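PDB 3C4N: uncharacterized protein DR_0571 from Deinococcus radiodurans R1, which binds ADP and is probably an FAD-dependent oxidoreductase, though its function is not established. Local coordinates for residues Leu123-Ala129 / Leu157-Asp163; Arg252-Gln256 / Pro289-Asp295. All blocks are in the same frame, centred on the assembly; numbering follows the deposited sequence.

Interaction 1 of 2, residues Leu123-Ala129 / Leu157-Asp163; sequences LLHLLPA and LPVARVD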
ATOM      1  N   LEU A 123     -21.706  14.690 -24.410  1.00 24.74           N
ATOM      2  CA  LEU A 123     -20.721  15.757 -24.559  1.00 17.75           C
ATOM      3  C   LEU A 123     -21.038  16.589 -25.795  1.00 23.74           C
ATOM      4  O   LEU A 123     -21.266  16.039 -26.867  1.00 31.10           O
ATOM      5  CB  LEU A 123     -19.317  15.153 -24.664  1.00 12.76           C
ATOM      6  CG  LEU A 123     -18.123  16.101 -24.728  1.00 16.50           C
ATOM      7  CD1 LEU A 123     -16.865  15.389 -24.269  1.00 11.38           C
ATOM      8  CD2 LEU A 123     -17.960  16.611 -26.148  1.00 25.95           C
ATOM      9  N   LEU A 124     -21.067  17.912 -25.644  1.00 19.20           N
ATOM     10  CA  LEU A 124     -21.369  18.787 -26.777  1.00 21.23           C
ATOM     11  C   LEU A 124     -20.180  19.653 -27.163  1.00 22.15           C
ATOM     12  O   LEU A 124     -19.613  20.327 -26.313  1.00 27.48           O
ATOM     13  CB  LEU A 124     -22.553  19.707 -26.462  1.00 18.04           C
ATOM     14  CG  LEU A 124     -23.852  19.125 -25.905  1.00 20.01           C
ATOM     15  CD1 LEU A 124     -24.891  20.229 -25.870  1.00 23.64           C
ATOM     16  CD2 LEU A 124     -24.347  17.994 -26.753  1.00 23.35           C
ATOM     17  N   HIS A 125     -19.805  19.626 -28.442  1.00 26.46           N
ATOM     18  CA  HIS A 125     -18.701  20.442 -28.967  1.00 26.64           C
ATOM     19  C   HIS A 125     -19.320  21.664 -29.670  1.00 33.39           C
ATOM     20  O   HIS A 125     -19.476  21.677 -30.894  1.00 28.99           O
ATOM     21  CB  HIS A 125     -17.870  19.635 -29.973  1.00 31.82           C
ATOM     22  CG  HIS A 125     -16.702  20.383 -30.548  1.00 40.88           C
ATOM     23  ND1 HIS A 125     -16.585  21.756 -30.481  1.00 36.97           N
ATOM     24  CD2 HIS A 125     -15.615  19.947 -31.229  1.00 36.55           C
ATOM     25  CE1 HIS A 125     -15.476  22.132 -31.095  1.00 33.68           C
ATOM     26  NE2 HIS A 125     -14.870  21.054 -31.559  1.00 31.15           N
ATOM     27  N   LEU A 126     -19.678  22.677 -28.883  1.00 34.26           N
ATOM     28  CA  LEU A 126     -20.288  23.908 -29.394  1.00 36.18           C
ATOM     29  C   LEU A 126     -19.502  24.540 -30.544  1.00 35.94           C
ATOM     30  O   LEU A 126     -18.278  24.666 -30.484  1.00 32.01           O
ATOM     31  CB  LEU A 126     -20.439  24.926 -28.262  1.00 37.87           C
ATOM     32  CG  LEU A 126     -21.189  24.403 -27.034  1.00 35.96           C
ATOM     33  CD1 LEU A 126     -20.922  25.322 -25.844  1.00 37.42           C
ATOM     34  CD2 LEU A 126     -22.678  24.309 -27.344  1.00 33.69           C
ATOM     35  N   LEU A 127     -20.223  24.953 -31.581  1.00 38.63           N
ATOM     36  CA  LEU A 127     -19.612  25.558 -32.759  1.00 38.37           C
ATOM     37  C   LEU A 127     -20.329  26.833 -33.189  1.00 41.65           C
ATOM     38  O   LEU A 127     -21.506  27.018 -32.887  1.00 45.18           O
ATOM     39  CB  LEU A 127     -19.640  24.556 -33.911  1.00 37.15           C
ATOM     40  CG  LEU A 127     -18.871  23.265 -33.654  1.00 38.41           C
ATOM     41  CD1 LEU A 127     -19.386  22.169 -34.570  1.00 41.70           C
ATOM     42  CD2 LEU A 127     -17.385  23.520 -33.854  1.00 36.04           C
ATOM     43  N   PRO A 128     -19.623  27.727 -33.902  1.00 43.08           N
ATOM     44  CA  PRO A 128     -20.187  28.992 -34.381  1.00 49.48           C
ATOM     45  C   PRO A 128     -21.087  28.796 -35.602  1.00 57.15           C
ATOM     46  O   PRO A 128     -22.208  28.302 -35.483  1.00 58.35           O
ATOM     47  CB  PRO A 128     -18.943  29.815 -34.700  1.00 50.68           C
ATOM     48  CG  PRO A 128     -17.988  28.775 -35.193  1.00 43.50           C
ATOM     49  CD  PRO A 128     -18.175  27.666 -34.182  1.00 48.36           C
ATOM     50  N   ALA A 129     -20.590  29.190 -36.772  1.00 63.14           N
ATOM     51  CA  ALA A 129     -21.337  29.050 -38.020  1.00 62.75           C
ATOM     52  C   ALA A 129     -21.769  27.593 -38.184  1.00 63.83           C
ATOM     53  O   ALA A 129     -20.940  26.724 -38.451  1.00 67.13           O
ATOM     54  CB  ALA A 129     -20.465  29.479 -39.199  1.00 49.26           C
ATOM     55  N   LEU A 157     -23.010  30.458 -30.379  1.00 30.77           N
ATOM     56  CA  LEU A 157     -22.749  29.019 -30.363  1.00 35.15           C
ATOM     57  C   LEU A 157     -24.075  28.310 -30.623  1.00 38.84           C
ATOM     58  O   LEU A 157     -24.566  27.557 -29.780  1.00 47.28           O
ATOM     59  CB  LEU A 157     -22.194  28.578 -29.002  1.00 37.22           C
ATOM     60  CG  LEU A 157     -20.764  28.978 -28.622  1.00 45.09           C
ATOM     61  CD1 LEU A 157     -20.495  28.614 -27.167  1.00 36.77           C
ATOM     62  CD2 LEU A 157     -19.771  28.277 -29.543  1.00 38.43           C
ATOM     63  N   PRO A 158     -24.667  28.540 -31.801  1.00 33.30           N
ATOM     64  CA  PRO A 158     -25.943  27.953 -32.212  1.00 29.56           C
ATOM     65  C   PRO A 158     -25.972  26.434 -32.368  1.00 35.70           C
ATOM     66  O   PRO A 158     -26.930  25.780 -31.954  1.00 35.56           O
ATOM     67  CB  PRO A 158     -26.231  28.671 -33.527  1.00 32.06           C
ATOM     68  CG  PRO A 158     -24.874  28.840 -34.105  1.00 32.70           C
ATOM     69  CD  PRO A 158     -24.064  29.303 -32.909  1.00 31.80           C
ATOM     70  N   VAL A 159     -24.921  25.876 -32.962  1.00 34.55           N
ATOM     71  CA  VAL A 159     -24.853  24.438 -33.198  1.00 36.01           C
ATOM     72  C   VAL A 159     -23.758  23.707 -32.409  1.00 39.64           C
ATOM     73  O   VAL A 159     -22.850  24.327 -31.854  1.00 34.53           O
ATOM     74  CB  VAL A 159     -24.644  24.151 -34.700  1.00 38.69           C
ATOM     75  CG1 VAL A 159     -25.772  24.795 -35.520  1.00 27.16           C
ATOM     76  CG2 VAL A 159     -23.279  24.682 -35.144  1.00 29.78           C
ATOM     77  N   ALA A 160     -23.850  22.380 -32.380  1.00 38.48           N
ATOM     78  CA  ALA A 160     -22.874  21.564 -31.673  1.00 44.22           C
ATOM     79  C   ALA A 160     -22.791  20.142 -32.231  1.00 45.63           C
ATOM     80  O   ALA A 160     -23.660  19.696 -32.982  1.00 46.92           O
ATOM     81  CB  ALA A 160     -23.222  21.511 -30.186  1.00 34.63           C
ATOM     82  N   ARG A 161     -21.727  19.442 -31.854  1.00 43.37           N
ATOM     83  CA  ARG A 161     -21.514  18.060 -32.264  1.00 36.93           C
ATOM     84  C   ARG A 161     -21.734  17.250 -30.983  1.00 32.81           C
ATOM     85  O   ARG A 161     -20.885  17.241 -30.092  1.00 33.17           O
ATOM     86  CB  ARG A 161     -20.082  17.885 -32.784  1.00 41.33           C
ATOM     87  CG  ARG A 161     -19.640  16.441 -33.047  1.00 41.49           C
ATOM     88  CD  ARG A 161     -19.645  16.089 -34.531  1.00 41.67           C
ATOM     89  NE  ARG A 161     -19.024  17.136 -35.339  1.00 48.47           N
ATOM     90  CZ  ARG A 161     -17.792  17.604 -35.156  1.00 49.04           C
ATOM     91  NH1 ARG A 161     -17.026  17.115 -34.190  1.00 45.71           N
ATOM     92  NH2 ARG A 161     -17.336  18.586 -35.924  1.00 46.12           N
ATOM     93  N   VAL A 162     -22.887  16.598 -30.884  1.00 23.75           N
ATOM     94  CA  VAL A 162     -23.222  15.806 -29.704  1.00 28.23           C
ATOM     95  C   VAL A 162     -22.650  14.390 -29.713  1.00 26.87           C
ATOM     96  O   VAL A 162     -22.602  13.742 -30.757  1.00 29.47           O
ATOM     97  CB  VAL A 162     -24.750  15.653 -29.547  1.00 32.67           C
ATOM     98  CG1 VAL A 162     -25.062  14.920 -28.250  1.00 34.82           C
ATOM     99  CG2 VAL A 162     -25.429  17.013 -29.582  1.00 31.47           C
ATOM    100  N   ASP A 163     -22.223  13.915 -28.549  1.00 21.42           N
ATOM    101  CA  ASP A 163     -21.710  12.550 -28.422  1.00 26.48           C
ATOM    102  C   ASP A 163     -22.521  11.897 -27.315  1.00 25.52           C
ATOM    103  O   ASP A 163     -22.244  12.086 -26.132  1.00 32.84           O
ATOM    104  CB  ASP A 163     -20.217  12.534 -28.066  1.00 23.56           C
ATOM    105  CG  ASP A 163     -19.742  11.163 -27.596  1.00 29.45           C
ATOM    106  OD1 ASP A 163     -20.531  10.193 -27.652  1.00 17.43           O
ATOM    107  OD2 ASP A 163     -18.575  11.054 -27.160  1.00 26.79           O
TER
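Backbone hydrogen bonds pair Leu-123 with Asp-163 and Leu-127 with Val-159 at the two ends of an antiparallel ladder, the strand axes running at 160°. At the first end the bonding is mutual: Asp-163 N reaches Leu-123 O at 2.9 Å, and Leu-123 N gives a bond to Asp-163 O. At the other, Leu-127 N meets Val-159 O at 2.7 Å with an N-H...O angle of 164°. Between them His-125 N donates to Arg-161 O, while the return bond from Arg-161 N to His-125 O is weak. Non-hydrogen-bonded positions add CA-H...O contacts, among them Val-162 CA to Leu-123 O at 3.5 Å.

The two strands are neighbours in a mixed beta-sheet, where strand 270-273 pairs in parallel with strand 118-127 and residues 136-137 border strand 159-163 on its far side.

Apolar contacts gather on the face carrying Leu-124, Leu-126, Ala-160 and Val-162. Leu-124 and Val-162 lie side by side, pointing the same way. Leu-126 CD2 touches Ala-160 CB at 4.0 Å, while its CB and CD1 meet Leu-157, whose side chain crosses at about a right angle. Leu-157 CD2 sits 3.6 Å from Leu-126 CB, and the two CD1 atoms approach equally closely; with CG anti to the carbonyl carbon (chi1 -71°), the fork of Leu-157 is directed at that side chain and both methyls touch it. Exchanging Leu-157 for alanine would probably open a gap beside Leu-126 and let its CD1 branch turn more freely. Thr-138 and Leu-152 also touch Leu-126.

On the other face, His-125 and Arg-161 meet through their CB atoms at 4.0 Å. Asp-163 turns its carboxylate to Thr-87, Ala-88 N and Arg-165 N, whereas Val-159 CG2 packs on Leu-127 CB.

Interaction 2 of 2, residues Arg252-Gln256 / Pro289-Asp295; sequences RAYRQ and PAIHHRD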
ATOM      1  N   ARG A 252       6.272  17.924 -22.227  1.00 20.60           N
ATOM      2  CA  ARG A 252       5.396  18.057 -21.083  1.00 24.00           C
ATOM      3  C   ARG A 252       4.693  19.404 -21.078  1.00 22.31           C
ATOM      4  O   ARG A 252       5.242  20.402 -21.537  1.00 33.33           O
ATOM      5  CB  ARG A 252       6.212  17.871 -19.798  1.00 28.59           C
ATOM      6  CG  ARG A 252       7.498  18.691 -19.741  1.00 31.23           C
ATOM      7  CD  ARG A 252       8.499  18.108 -18.735  1.00 33.18           C
ATOM      8  NE  ARG A 252       8.191  18.414 -17.336  1.00 35.18           N
ATOM      9  CZ  ARG A 252       8.440  19.582 -16.749  1.00 26.53           C
ATOM     10  NH1 ARG A 252       8.999  20.568 -17.436  1.00 30.73           N
ATOM     11  NH2 ARG A 252       8.154  19.755 -15.468  1.00 38.27           N
ATOM     12  N   ALA A 253       3.466  19.426 -20.577  1.00 20.00           N
ATOM     13  CA  ALA A 253       2.720  20.669 -20.504  1.00 17.50           C
ATOM     14  C   ALA A 253       2.062  20.796 -19.133  1.00 21.04           C
ATOM     15  O   ALA A 253       1.581  19.813 -18.563  1.00 25.72           O
ATOM     16  CB  ALA A 253       1.670  20.722 -21.600  1.00 16.88           C
ATOM     17  N   TYR A 254       2.069  22.008 -18.592  1.00 17.20           N
ATOM     18  CA  TYR A 254       1.439  22.248 -17.310  1.00 16.94           C
ATOM     19  C   TYR A 254       0.061  22.794 -17.576  1.00 20.35           C
ATOM     20  O   TYR A 254      -0.108  23.828 -18.229  1.00 11.25           O
ATOM     21  CB  TYR A 254       2.204  23.258 -16.479  1.00 21.60           C
ATOM     22  CG  TYR A 254       1.607  23.466 -15.109  1.00 24.38           C
ATOM     23  CD1 TYR A 254       1.612  22.446 -14.161  1.00 27.85           C
ATOM     24  CD2 TYR A 254       1.088  24.700 -14.737  1.00 25.57           C
ATOM     25  CE1 TYR A 254       1.127  22.656 -12.874  1.00 27.39           C
ATOM     26  CE2 TYR A 254       0.602  24.918 -13.454  1.00 22.42           C
ATOM     27  CZ  TYR A 254       0.630  23.901 -12.529  1.00 25.92           C
ATOM     28  OH  TYR A 254       0.224  24.150 -11.243  1.00 24.36           O
ATOM     29  N   ARG A 255      -0.930  22.091 -17.047  1.00 26.38           N
ATOM     30  CA  ARG A 255      -2.313  22.470 -17.234  1.00 22.00           C
ATOM     31  C   ARG A 255      -2.977  22.672 -15.889  1.00 23.59           C
ATOM     32  O   ARG A 255      -2.824  21.865 -14.976  1.00 20.08           O
ATOM     33  CB  ARG A 255      -3.027  21.382 -18.017  1.00 21.06           C
ATOM     34  CG  ARG A 255      -4.498  21.617 -18.220  1.00 25.90           C
ATOM     35  CD  ARG A 255      -5.131  20.333 -18.723  1.00 26.24           C
ATOM     36  NE  ARG A 255      -5.592  20.447 -20.095  1.00 20.00           N
ATOM     37  CZ  ARG A 255      -5.940  19.410 -20.846  1.00 20.06           C
ATOM     38  NH1 ARG A 255      -5.868  18.180 -20.354  1.00 14.65           N
ATOM     39  NH2 ARG A 255      -6.376  19.610 -22.082  1.00 13.10           N
ATOM     40  N   GLN A 256      -3.721  23.763 -15.788  1.00 19.91           N
ATOM     41  CA  GLN A 256      -4.421  24.103 -14.566  1.00 26.89           C
ATOM     42  C   GLN A 256      -5.886  23.704 -14.709  1.00 26.54           C
ATOM     43  O   GLN A 256      -6.395  23.603 -15.823  1.00 21.24           O
ATOM     44  CB  GLN A 256      -4.299  25.608 -14.321  1.00 31.59           C
ATOM     45  CG  GLN A 256      -2.864  26.105 -14.342  1.00 30.70           C
ATOM     46  CD  GLN A 256      -2.764  27.604 -14.145  1.00 34.90           C
ATOM     47  OE1 GLN A 256      -3.183  28.393 -15.005  1.00 33.46           O
ATOM     48  NE2 GLN A 256      -2.208  28.009 -13.006  1.00 27.07           N
ATOM     49  N   PRO A 289      -8.574  23.541 -19.556  1.00 25.24           N
ATOM     50  CA  PRO A 289      -7.971  24.312 -20.647  1.00 27.59           C
ATOM     51  C   PRO A 289      -7.414  23.457 -21.775  1.00 29.60           C
ATOM     52  O   PRO A 289      -7.132  22.268 -21.607  1.00 30.89           O
ATOM     53  CB  PRO A 289      -6.868  25.118 -19.949  1.00 20.12           C
ATOM     54  CG  PRO A 289      -7.339  25.204 -18.534  1.00 27.99           C
ATOM     55  CD  PRO A 289      -7.873  23.808 -18.292  1.00 26.53           C
ATOM     56  N   ALA A 290      -7.269  24.076 -22.938  1.00 28.22           N
ATOM     57  CA  ALA A 290      -6.724  23.381 -24.080  1.00 22.57           C
ATOM     58  C   ALA A 290      -5.209  23.528 -23.974  1.00 22.30           C
ATOM     59  O   ALA A 290      -4.707  24.457 -23.336  1.00 17.75           O
ATOM     60  CB  ALA A 290      -7.231  24.014 -25.362  1.00 20.08           C
ATOM     61  N   ILE A 291      -4.487  22.586 -24.568  1.00 24.81           N
ATOM     62  CA  ILE A 291      -3.033  22.634 -24.575  1.00 28.13           C
ATOM     63  C   ILE A 291      -2.672  23.034 -25.998  1.00 29.28           C
ATOM     64  O   ILE A 291      -2.844  22.253 -26.937  1.00 31.44           O
ATOM     65  CB  ILE A 291      -2.400  21.259 -24.262  1.00 28.71           C
ATOM     66  CG1 ILE A 291      -3.022  20.667 -22.993  1.00 32.81           C
ATOM     67  CG2 ILE A 291      -0.883  21.408 -24.078  1.00 26.71           C
ATOM     68  CD1 ILE A 291      -2.839  21.509 -21.747  1.00 34.01           C
ATOM     69  N   HIS A 292      -2.196  24.264 -26.154  1.00 29.64           N
ATOM     70  CA  HIS A 292      -1.829  24.781 -27.461  1.00 28.84           C
ATOM     71  C   HIS A 292      -0.450  24.322 -27.864  1.00 29.18           C
ATOM     72  O   HIS A 292      -0.179  24.125 -29.047  1.00 26.67           O
ATOM     73  CB  HIS A 292      -1.874  26.302 -27.443  1.00 30.86           C
ATOM     74  CG  HIS A 292      -3.206  26.851 -27.050  1.00 34.83           C
ATOM     75  ND1 HIS A 292      -4.355  26.588 -27.764  1.00 31.56           N
ATOM     76  CD2 HIS A 292      -3.576  27.628 -26.006  1.00 36.85           C
ATOM     77  CE1 HIS A 292      -5.378  27.180 -27.175  1.00 43.80           C
ATOM     78  NE2 HIS A 292      -4.933  27.818 -26.106  1.00 46.46           N
ATOM     79  N   HIS A 293       0.411  24.136 -26.870  1.00 33.03           N
ATOM     80  CA  HIS A 293       1.777  23.713 -27.131  1.00 38.13           C
ATOM     81  C   HIS A 293       2.449  23.186 -25.872  1.00 33.72           C
ATOM     82  O   HIS A 293       1.916  23.320 -24.776  1.00 31.10           O
ATOM     83  CB  HIS A 293       2.571  24.901 -27.672  1.00 46.49           C
ATOM     84  CG  HIS A 293       2.580  26.077 -26.747  1.00 41.70           C
ATOM     85  ND1 HIS A 293       3.259  26.073 -25.549  1.00 47.33           N
ATOM     86  CD2 HIS A 293       1.955  27.276 -26.821  1.00 44.57           C
ATOM     87  CE1 HIS A 293       3.054  27.218 -24.922  1.00 43.68           C
ATOM     88  NE2 HIS A 293       2.266  27.967 -25.673  1.00 47.47           N
ATOM     89  N   ARG A 294       3.627  22.595 -26.042  1.00 30.67           N
ATOM     90  CA  ARG A 294       4.377  22.059 -24.918  1.00 29.62           C
ATOM     91  C   ARG A 294       5.124  23.174 -24.188  1.00 24.19           C
ATOM     92  O   ARG A 294       5.459  24.198 -24.780  1.00 23.83           O
ATOM     93  CB  ARG A 294       5.386  21.013 -25.395  1.00 31.62           C
ATOM     94  CG  ARG A 294       6.482  21.576 -26.276  1.00 33.13           C
ATOM     95  CD  ARG A 294       7.664  20.624 -26.371  1.00 43.43           C
ATOM     96  NE  ARG A 294       8.691  21.132 -27.279  1.00 46.20           N
ATOM     97  CZ  ARG A 294       8.501  21.341 -28.578  1.00 44.92           C
ATOM     98  NH1 ARG A 294       7.321  21.085 -29.127  1.00 43.49           N
ATOM     99  NH2 ARG A 294       9.487  21.806 -29.325  1.00 34.79           N
ATOM    100  N   ASP A 295       5.375  22.970 -22.898  1.00 23.79           N
ATOM    101  CA  ASP A 295       6.096  23.943 -22.091  1.00 21.20           C
ATOM    102  C   ASP A 295       7.573  23.578 -22.078  1.00 20.42           C
ATOM    103  O   ASP A 295       7.921  22.410 -21.949  1.00 24.52           O
ATOM    104  CB  ASP A 295       5.563  23.956 -20.661  1.00 26.02           C
ATOM    105  CG  ASP A 295       4.175  24.563 -20.559  1.00 29.74           C
ATOM    106  OD1 ASP A 295       3.974  25.682 -21.063  1.00 26.24           O
ATOM    107  OD2 ASP A 295       3.278  23.919 -19.972  1.00 38.15           O
TER
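Over one face of the Arg-255 guanidinium lies Ile-291 CG1, 3.8 Å from Arg-255 CZ, while Pro-289 O and Ala-290 CA stand at its edge. Pro-289 O receives both Arg-255 NE and Arg-255 NH2, each at 2.8 Å: a side-on, two-nitrogen grip on one atom. Both N-H...O angles are 131°, as expected when one oxygen is shared, and that oxygen lies 22° out of the guanidinium plane. The bend at chi3 (-112°) turns the group onto the carbonyl, and the Ile-291 side chain crosses Arg-255 at about a right angle, its CG2 reaching on to Ala-253 CB at 3.6 Å.

At the other end, the Asp-295 carboxylate bonds strand 251-260 through OD2, which takes Tyr-254 N at 2.6 Å, nearly straight. Asp-295 N in turn bonds Arg-252 O at 2.9 Å, so backbone and side chain together hold the loop that follows strand 284-288. Asp-295 OD1 forms a salt bridge with Arg-314, outside the two segments.

The buried carboxylate is thus satisfied on both oxygens, and the nearby charge of Arg-314 probably favours its ionised form, strengthening its hold on the Tyr-254 amide.

In the fold
Both interactions reach the same mixed sheet, interaction 2 through strand 251-260 alone, yet they do not touch: their centres are 23 Å apart and their nearest atoms about 10 Å. Strand 118-127 is linked to strand 251-260 through strands 270-273, 276-281 and 284-288, with the loop of interaction 2 leaving the last of these. Interaction 1 lies away from the annotated sites, its centre about 24 Å from that of the chain. Interaction 2 is more central, and the side chain of Arg-252 is about 10 Å from bound ADP; that of Arg-255 is about 8 Å from the side chain of Ala-78, an ADP-binding residue. These separations place it near the nucleotide pocket without direct contact with ADP.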